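Local coordinates for DNA repair protein RecO (Deinococcus radiodurans, PDB 1U5K) that is probably involved in DNA repair and recombination by the RecF pathway and carries a bound zinc ion, at residues Arg15-Ile24 against Ala36-Ser47. Sequence-based numbering, arbitrary orientation.
Sequences RRVTPAGDII and AIARGGVKGPLS
I23 and A38 form an antiparallel hydrogen-bonded pair. I23 N binds A38 O at 3.0 Å, and A38 N binds I23 O at 2.7 Å. I24 and I37 follow as a non-hydrogen-bonded pair. Past the strand ends the loop stays tied to the turn: V42 N donates a nearly straight bond (173°) to G21 O. D22 OD1 takes G40 N at 2.9 Å on its anti lone pair, so a carboxylate holds the loop where it leaves the strand.

R15 grips S47 end-on with two nitrogens. R15 NH1 donates to S47 O at 2.8 Å, an oxygen tilted out of the guanidinium plane. R15 NH2 donates to S47 OG at 3.2 Å, which lies in the plane. R15 sends CG away from the backbone N (chi1 164°) and the chain is extended to NE, which carries the group across to the loop. R15 NH1 also binds L50 O. I23 CG2 lies against one guanidinium face. With an alanine in place of R15, S47 O and OG would probably lose these donors and I23 CG2 the group packed on it.

Apolar contacts divide between the sheet faces. On one, I37 CD1 packs on I24 CG1 at 3.9 Å and on D22 CB. On the other, I23 CD1 presses on the G41 backbone, 3.3 Å from G41 C. G41 has no CB, which lets this methyl sit there.

The contact joins the hairpin of strands 23-29 and 32-38 to the end of strand 5-17, in the N-terminal OB-fold. Strand 69-78 flanks the far edge of strand 32-38, where V71 touches A36 and A38.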
loop_
_atom_site.group_PDB
_atom_site.type_symbol
_atom_site.label_atom_id
_atom_site.label_comp_id
_atom_site.label_asym_id
_atom_site.label_seq_id
_atom_site.Cartn_x
_atom_site.Cartn_y
_atom_site.Cartn_z
ATOM N N ARG A 15 4.412 3.941 13.172
ATOM C CA ARG A 15 4.124 3.379 14.494
ATOM C C ARG A 15 3.245 2.153 14.285
ATOM O O ARG A 15 2.225 2.237 13.601
ATOM C CB ARG A 15 3.428 4.434 15.351
ATOM C CG ARG A 15 2.737 3.934 16.598
ATOM C CD ARG A 15 1.993 5.024 17.353
ATOM N NE ARG A 15 1.252 4.456 18.481
ATOM C CZ ARG A 15 1.589 4.609 19.750
ATOM N NH1 ARG A 15 2.656 5.310 20.074
ATOM N NH2 ARG A 15 0.853 4.068 20.710
ATOM N N ARG A 16 3.706 1.006 14.771
ATOM C CA ARG A 16 2.940 -0.231 14.836
ATOM C C ARG A 16 2.696 -0.609 16.294
ATOM O O ARG A 16 3.631 -0.714 17.085
ATOM C CB ARG A 16 3.684 -1.353 14.104
ATOM C CG ARG A 16 3.042 -2.734 14.216
ATOM C CD ARG A 16 1.699 -2.843 13.493
ATOM N NE ARG A 16 1.931 -2.854 12.052
ATOM C CZ ARG A 16 2.275 -3.926 11.357
ATOM N NH1 ARG A 16 2.375 -5.113 11.940
ATOM N NH2 ARG A 16 2.493 -3.822 10.052
ATOM N N VAL A 17 1.428 -0.773 16.649
ATOM C CA VAL A 17 1.009 -1.344 17.917
ATOM C C VAL A 17 0.843 -2.831 17.650
ATOM O O VAL A 17 0.024 -3.287 16.856
ATOM C CB VAL A 17 -0.334 -0.800 18.402
ATOM C CG1 VAL A 17 -0.842 -1.650 19.553
ATOM C CG2 VAL A 17 -0.225 0.664 18.819
ATOM N N THR A 18 1.640 -3.600 18.371
ATOM C CA THR A 18 1.751 -5.039 18.200
ATOM C C THR A 18 0.676 -5.759 19.034
ATOM O O THR A 18 0.175 -5.177 19.999
ATOM C CB THR A 18 3.196 -5.260 18.687
ATOM O OG1 THR A 18 4.082 -5.476 17.578
ATOM C CG2 THR A 18 3.330 -6.355 19.690
ATOM N N PRO A 19 0.295 -6.994 18.711
ATOM C CA PRO A 19 -0.711 -7.688 19.531
ATOM C C PRO A 19 -0.359 -7.778 21.021
ATOM O O PRO A 19 -1.253 -7.644 21.863
ATOM C CB PRO A 19 -0.869 -9.057 18.863
ATOM C CG PRO A 19 -0.247 -8.925 17.516
ATOM C CD PRO A 19 0.756 -7.803 17.565
ATOM N N ALA A 20 0.927 -7.911 21.343
ATOM C CA ALA A 20 1.423 -7.864 22.717
ATOM C C ALA A 20 1.460 -6.500 23.405
ATOM O O ALA A 20 1.826 -6.422 24.579
ATOM C CB ALA A 20 2.814 -8.476 22.790
ATOM N N GLY A 21 1.121 -5.420 22.708
ATOM C CA GLY A 21 1.159 -4.103 23.323
ATOM C C GLY A 21 2.519 -3.428 23.248
ATOM O O GLY A 21 2.775 -2.435 23.931
ATOM N N ASP A 22 3.420 -3.981 22.444
ATOM C CA ASP A 22 4.661 -3.293 22.113
ATOM C C ASP A 22 4.398 -2.222 21.049
ATOM O O ASP A 22 3.416 -2.285 20.304
ATOM C CB ASP A 22 5.707 -4.284 21.597
ATOM C CG ASP A 22 5.947 -5.456 22.543
ATOM O OD1 ASP A 22 5.931 -5.265 23.779
ATOM O OD2 ASP A 22 6.155 -6.621 22.131
ATOM N N ILE A 23 5.287 -1.239 20.975
ATOM C CA ILE A 23 5.220 -0.205 19.946
ATOM C C ILE A 23 6.497 -0.269 19.127
ATOM O O ILE A 23 7.578 -0.140 19.684
ATOM C CB ILE A 23 5.052 1.201 20.535
ATOM C CG1 ILE A 23 3.838 1.298 21.450
ATOM C CG2 ILE A 23 4.940 2.225 19.416
ATOM C CD1 ILE A 23 3.934 2.461 22.418
ATOM N N ILE A 24 6.375 -0.563 17.840
ATOM C CA ILE A 24 7.495 -0.635 16.919
ATOM C C ILE A 24 7.467 0.643 16.081
ATOM O O ILE A 24 6.474 0.970 15.430
ATOM C CB ILE A 24 7.380 -1.864 16.012
ATOM C CG1 ILE A 24 7.492 -3.173 16.799
ATOM C CG2 ILE A 24 8.422 -1.795 14.916
ATOM C CD1 ILE A 24 7.371 -4.408 15.924
ATOM N N ALA A 36 13.040 0.467 15.877
ATOM C CA ALA A 36 13.161 0.064 17.267
ATOM C C ALA A 36 11.793 -0.250 17.867
ATOM O O ALA A 36 10.760 0.165 17.346
ATOM C CB ALA A 36 13.815 1.164 18.069
ATOM N N ILE A 37 11.801 -0.976 18.979
ATOM C CA ILE A 37 10.609 -1.454 19.670
ATOM C C ILE A 37 10.597 -0.939 21.105
ATOM O O ILE A 37 11.602 -1.069 21.801
ATOM C CB ILE A 37 10.550 -2.998 19.643
ATOM C CG1 ILE A 37 9.310 -3.512 20.380
ATOM C CG2 ILE A 37 11.780 -3.651 20.281
ATOM C CD1 ILE A 37 8.959 -4.943 19.991
ATOM N N ALA A 38 9.492 -0.338 21.532
ATOM C CA ALA A 38 9.259 0.012 22.924
ATOM C C ALA A 38 8.383 -1.086 23.527
ATOM O O ALA A 38 7.187 -1.184 23.237
ATOM C CB ALA A 38 8.609 1.386 23.044
ATOM N N ARG A 39 9.006 -1.955 24.318
ATOM C CA ARG A 39 8.320 -3.126 24.859
ATOM C C ARG A 39 7.341 -2.706 25.952
ATOM O O ARG A 39 7.576 -1.738 26.676
ATOM C CB ARG A 39 9.310 -4.193 25.328
ATOM C CG ARG A 39 9.933 -4.938 24.161
ATOM C CD ARG A 39 11.307 -5.522 24.453
ATOM N NE ARG A 39 12.046 -5.921 23.255
ATOM C CZ ARG A 39 11.753 -6.977 22.504
ATOM N NH1 ARG A 39 10.725 -7.763 22.802
ATOM N NH2 ARG A 39 12.492 -7.257 21.438
ATOM N N GLY A 40 6.206 -3.403 25.986
ATOM C CA GLY A 40 5.051 -3.008 26.770
ATOM C C GLY A 40 4.798 -1.517 26.691
ATOM O O GLY A 40 4.349 -0.907 27.664
ATOM N N GLY A 41 5.067 -0.938 25.523
ATOM C CA GLY A 41 5.075 0.502 25.358
ATOM C C GLY A 41 3.725 1.190 25.416
ATOM O O GLY A 41 3.636 2.322 25.887
ATOM N N VAL A 42 2.674 0.538 24.924
ATOM C CA VAL A 42 1.360 1.175 24.891
ATOM C C VAL A 42 0.875 1.499 26.304
ATOM O O VAL A 42 0.304 2.565 26.541
ATOM C CB VAL A 42 0.315 0.346 24.114
ATOM C CG1 VAL A 42 -0.101 -0.904 24.879
ATOM C CG2 VAL A 42 -0.899 1.207 23.789
ATOM N N LYS A 43 1.157 0.594 27.238
ATOM C CA LYS A 43 0.749 0.757 28.630
ATOM C C LYS A 43 1.904 1.178 29.541
ATOM O O LYS A 43 2.157 0.521 30.556
ATOM C CB LYS A 43 0.101 -0.534 29.140
ATOM N N GLY A 44 2.600 2.256 29.180
ATOM C CA GLY A 44 3.555 2.908 30.078
ATOM C C GLY A 44 3.817 4.371 29.695
ATOM O O GLY A 44 2.966 4.998 29.057
ATOM N N PRO A 45 4.966 4.927 30.078
ATOM C CA PRO A 45 5.239 6.356 29.909
ATOM C C PRO A 45 5.615 6.835 28.501
ATOM O O PRO A 45 5.659 8.041 28.258
ATOM C CB PRO A 45 6.311 6.792 30.906
ATOM N N LEU A 46 5.862 5.911 27.576
ATOM C CA LEU A 46 6.451 6.224 26.276
ATOM C C LEU A 46 5.466 6.303 25.112
ATOM O O LEU A 46 5.847 6.716 24.016
ATOM C CB LEU A 46 7.518 5.184 25.922
ATOM C CG LEU A 46 8.438 4.709 27.050
ATOM C CD1 LEU A 46 9.412 3.652 26.540
ATOM C CD2 LEU A 46 9.186 5.879 27.688
ATOM N N SER A 47 4.217 5.917 25.354
ATOM C CA SER A 47 3.218 5.739 24.305
ATOM C C SER A 47 2.918 7.008 23.516
ATOM O O SER A 47 2.906 6.999 22.281
ATOM C CB SER A 47 1.910 5.216 24.904
ATOM O OG SER A 47 1.042 4.794 23.869
#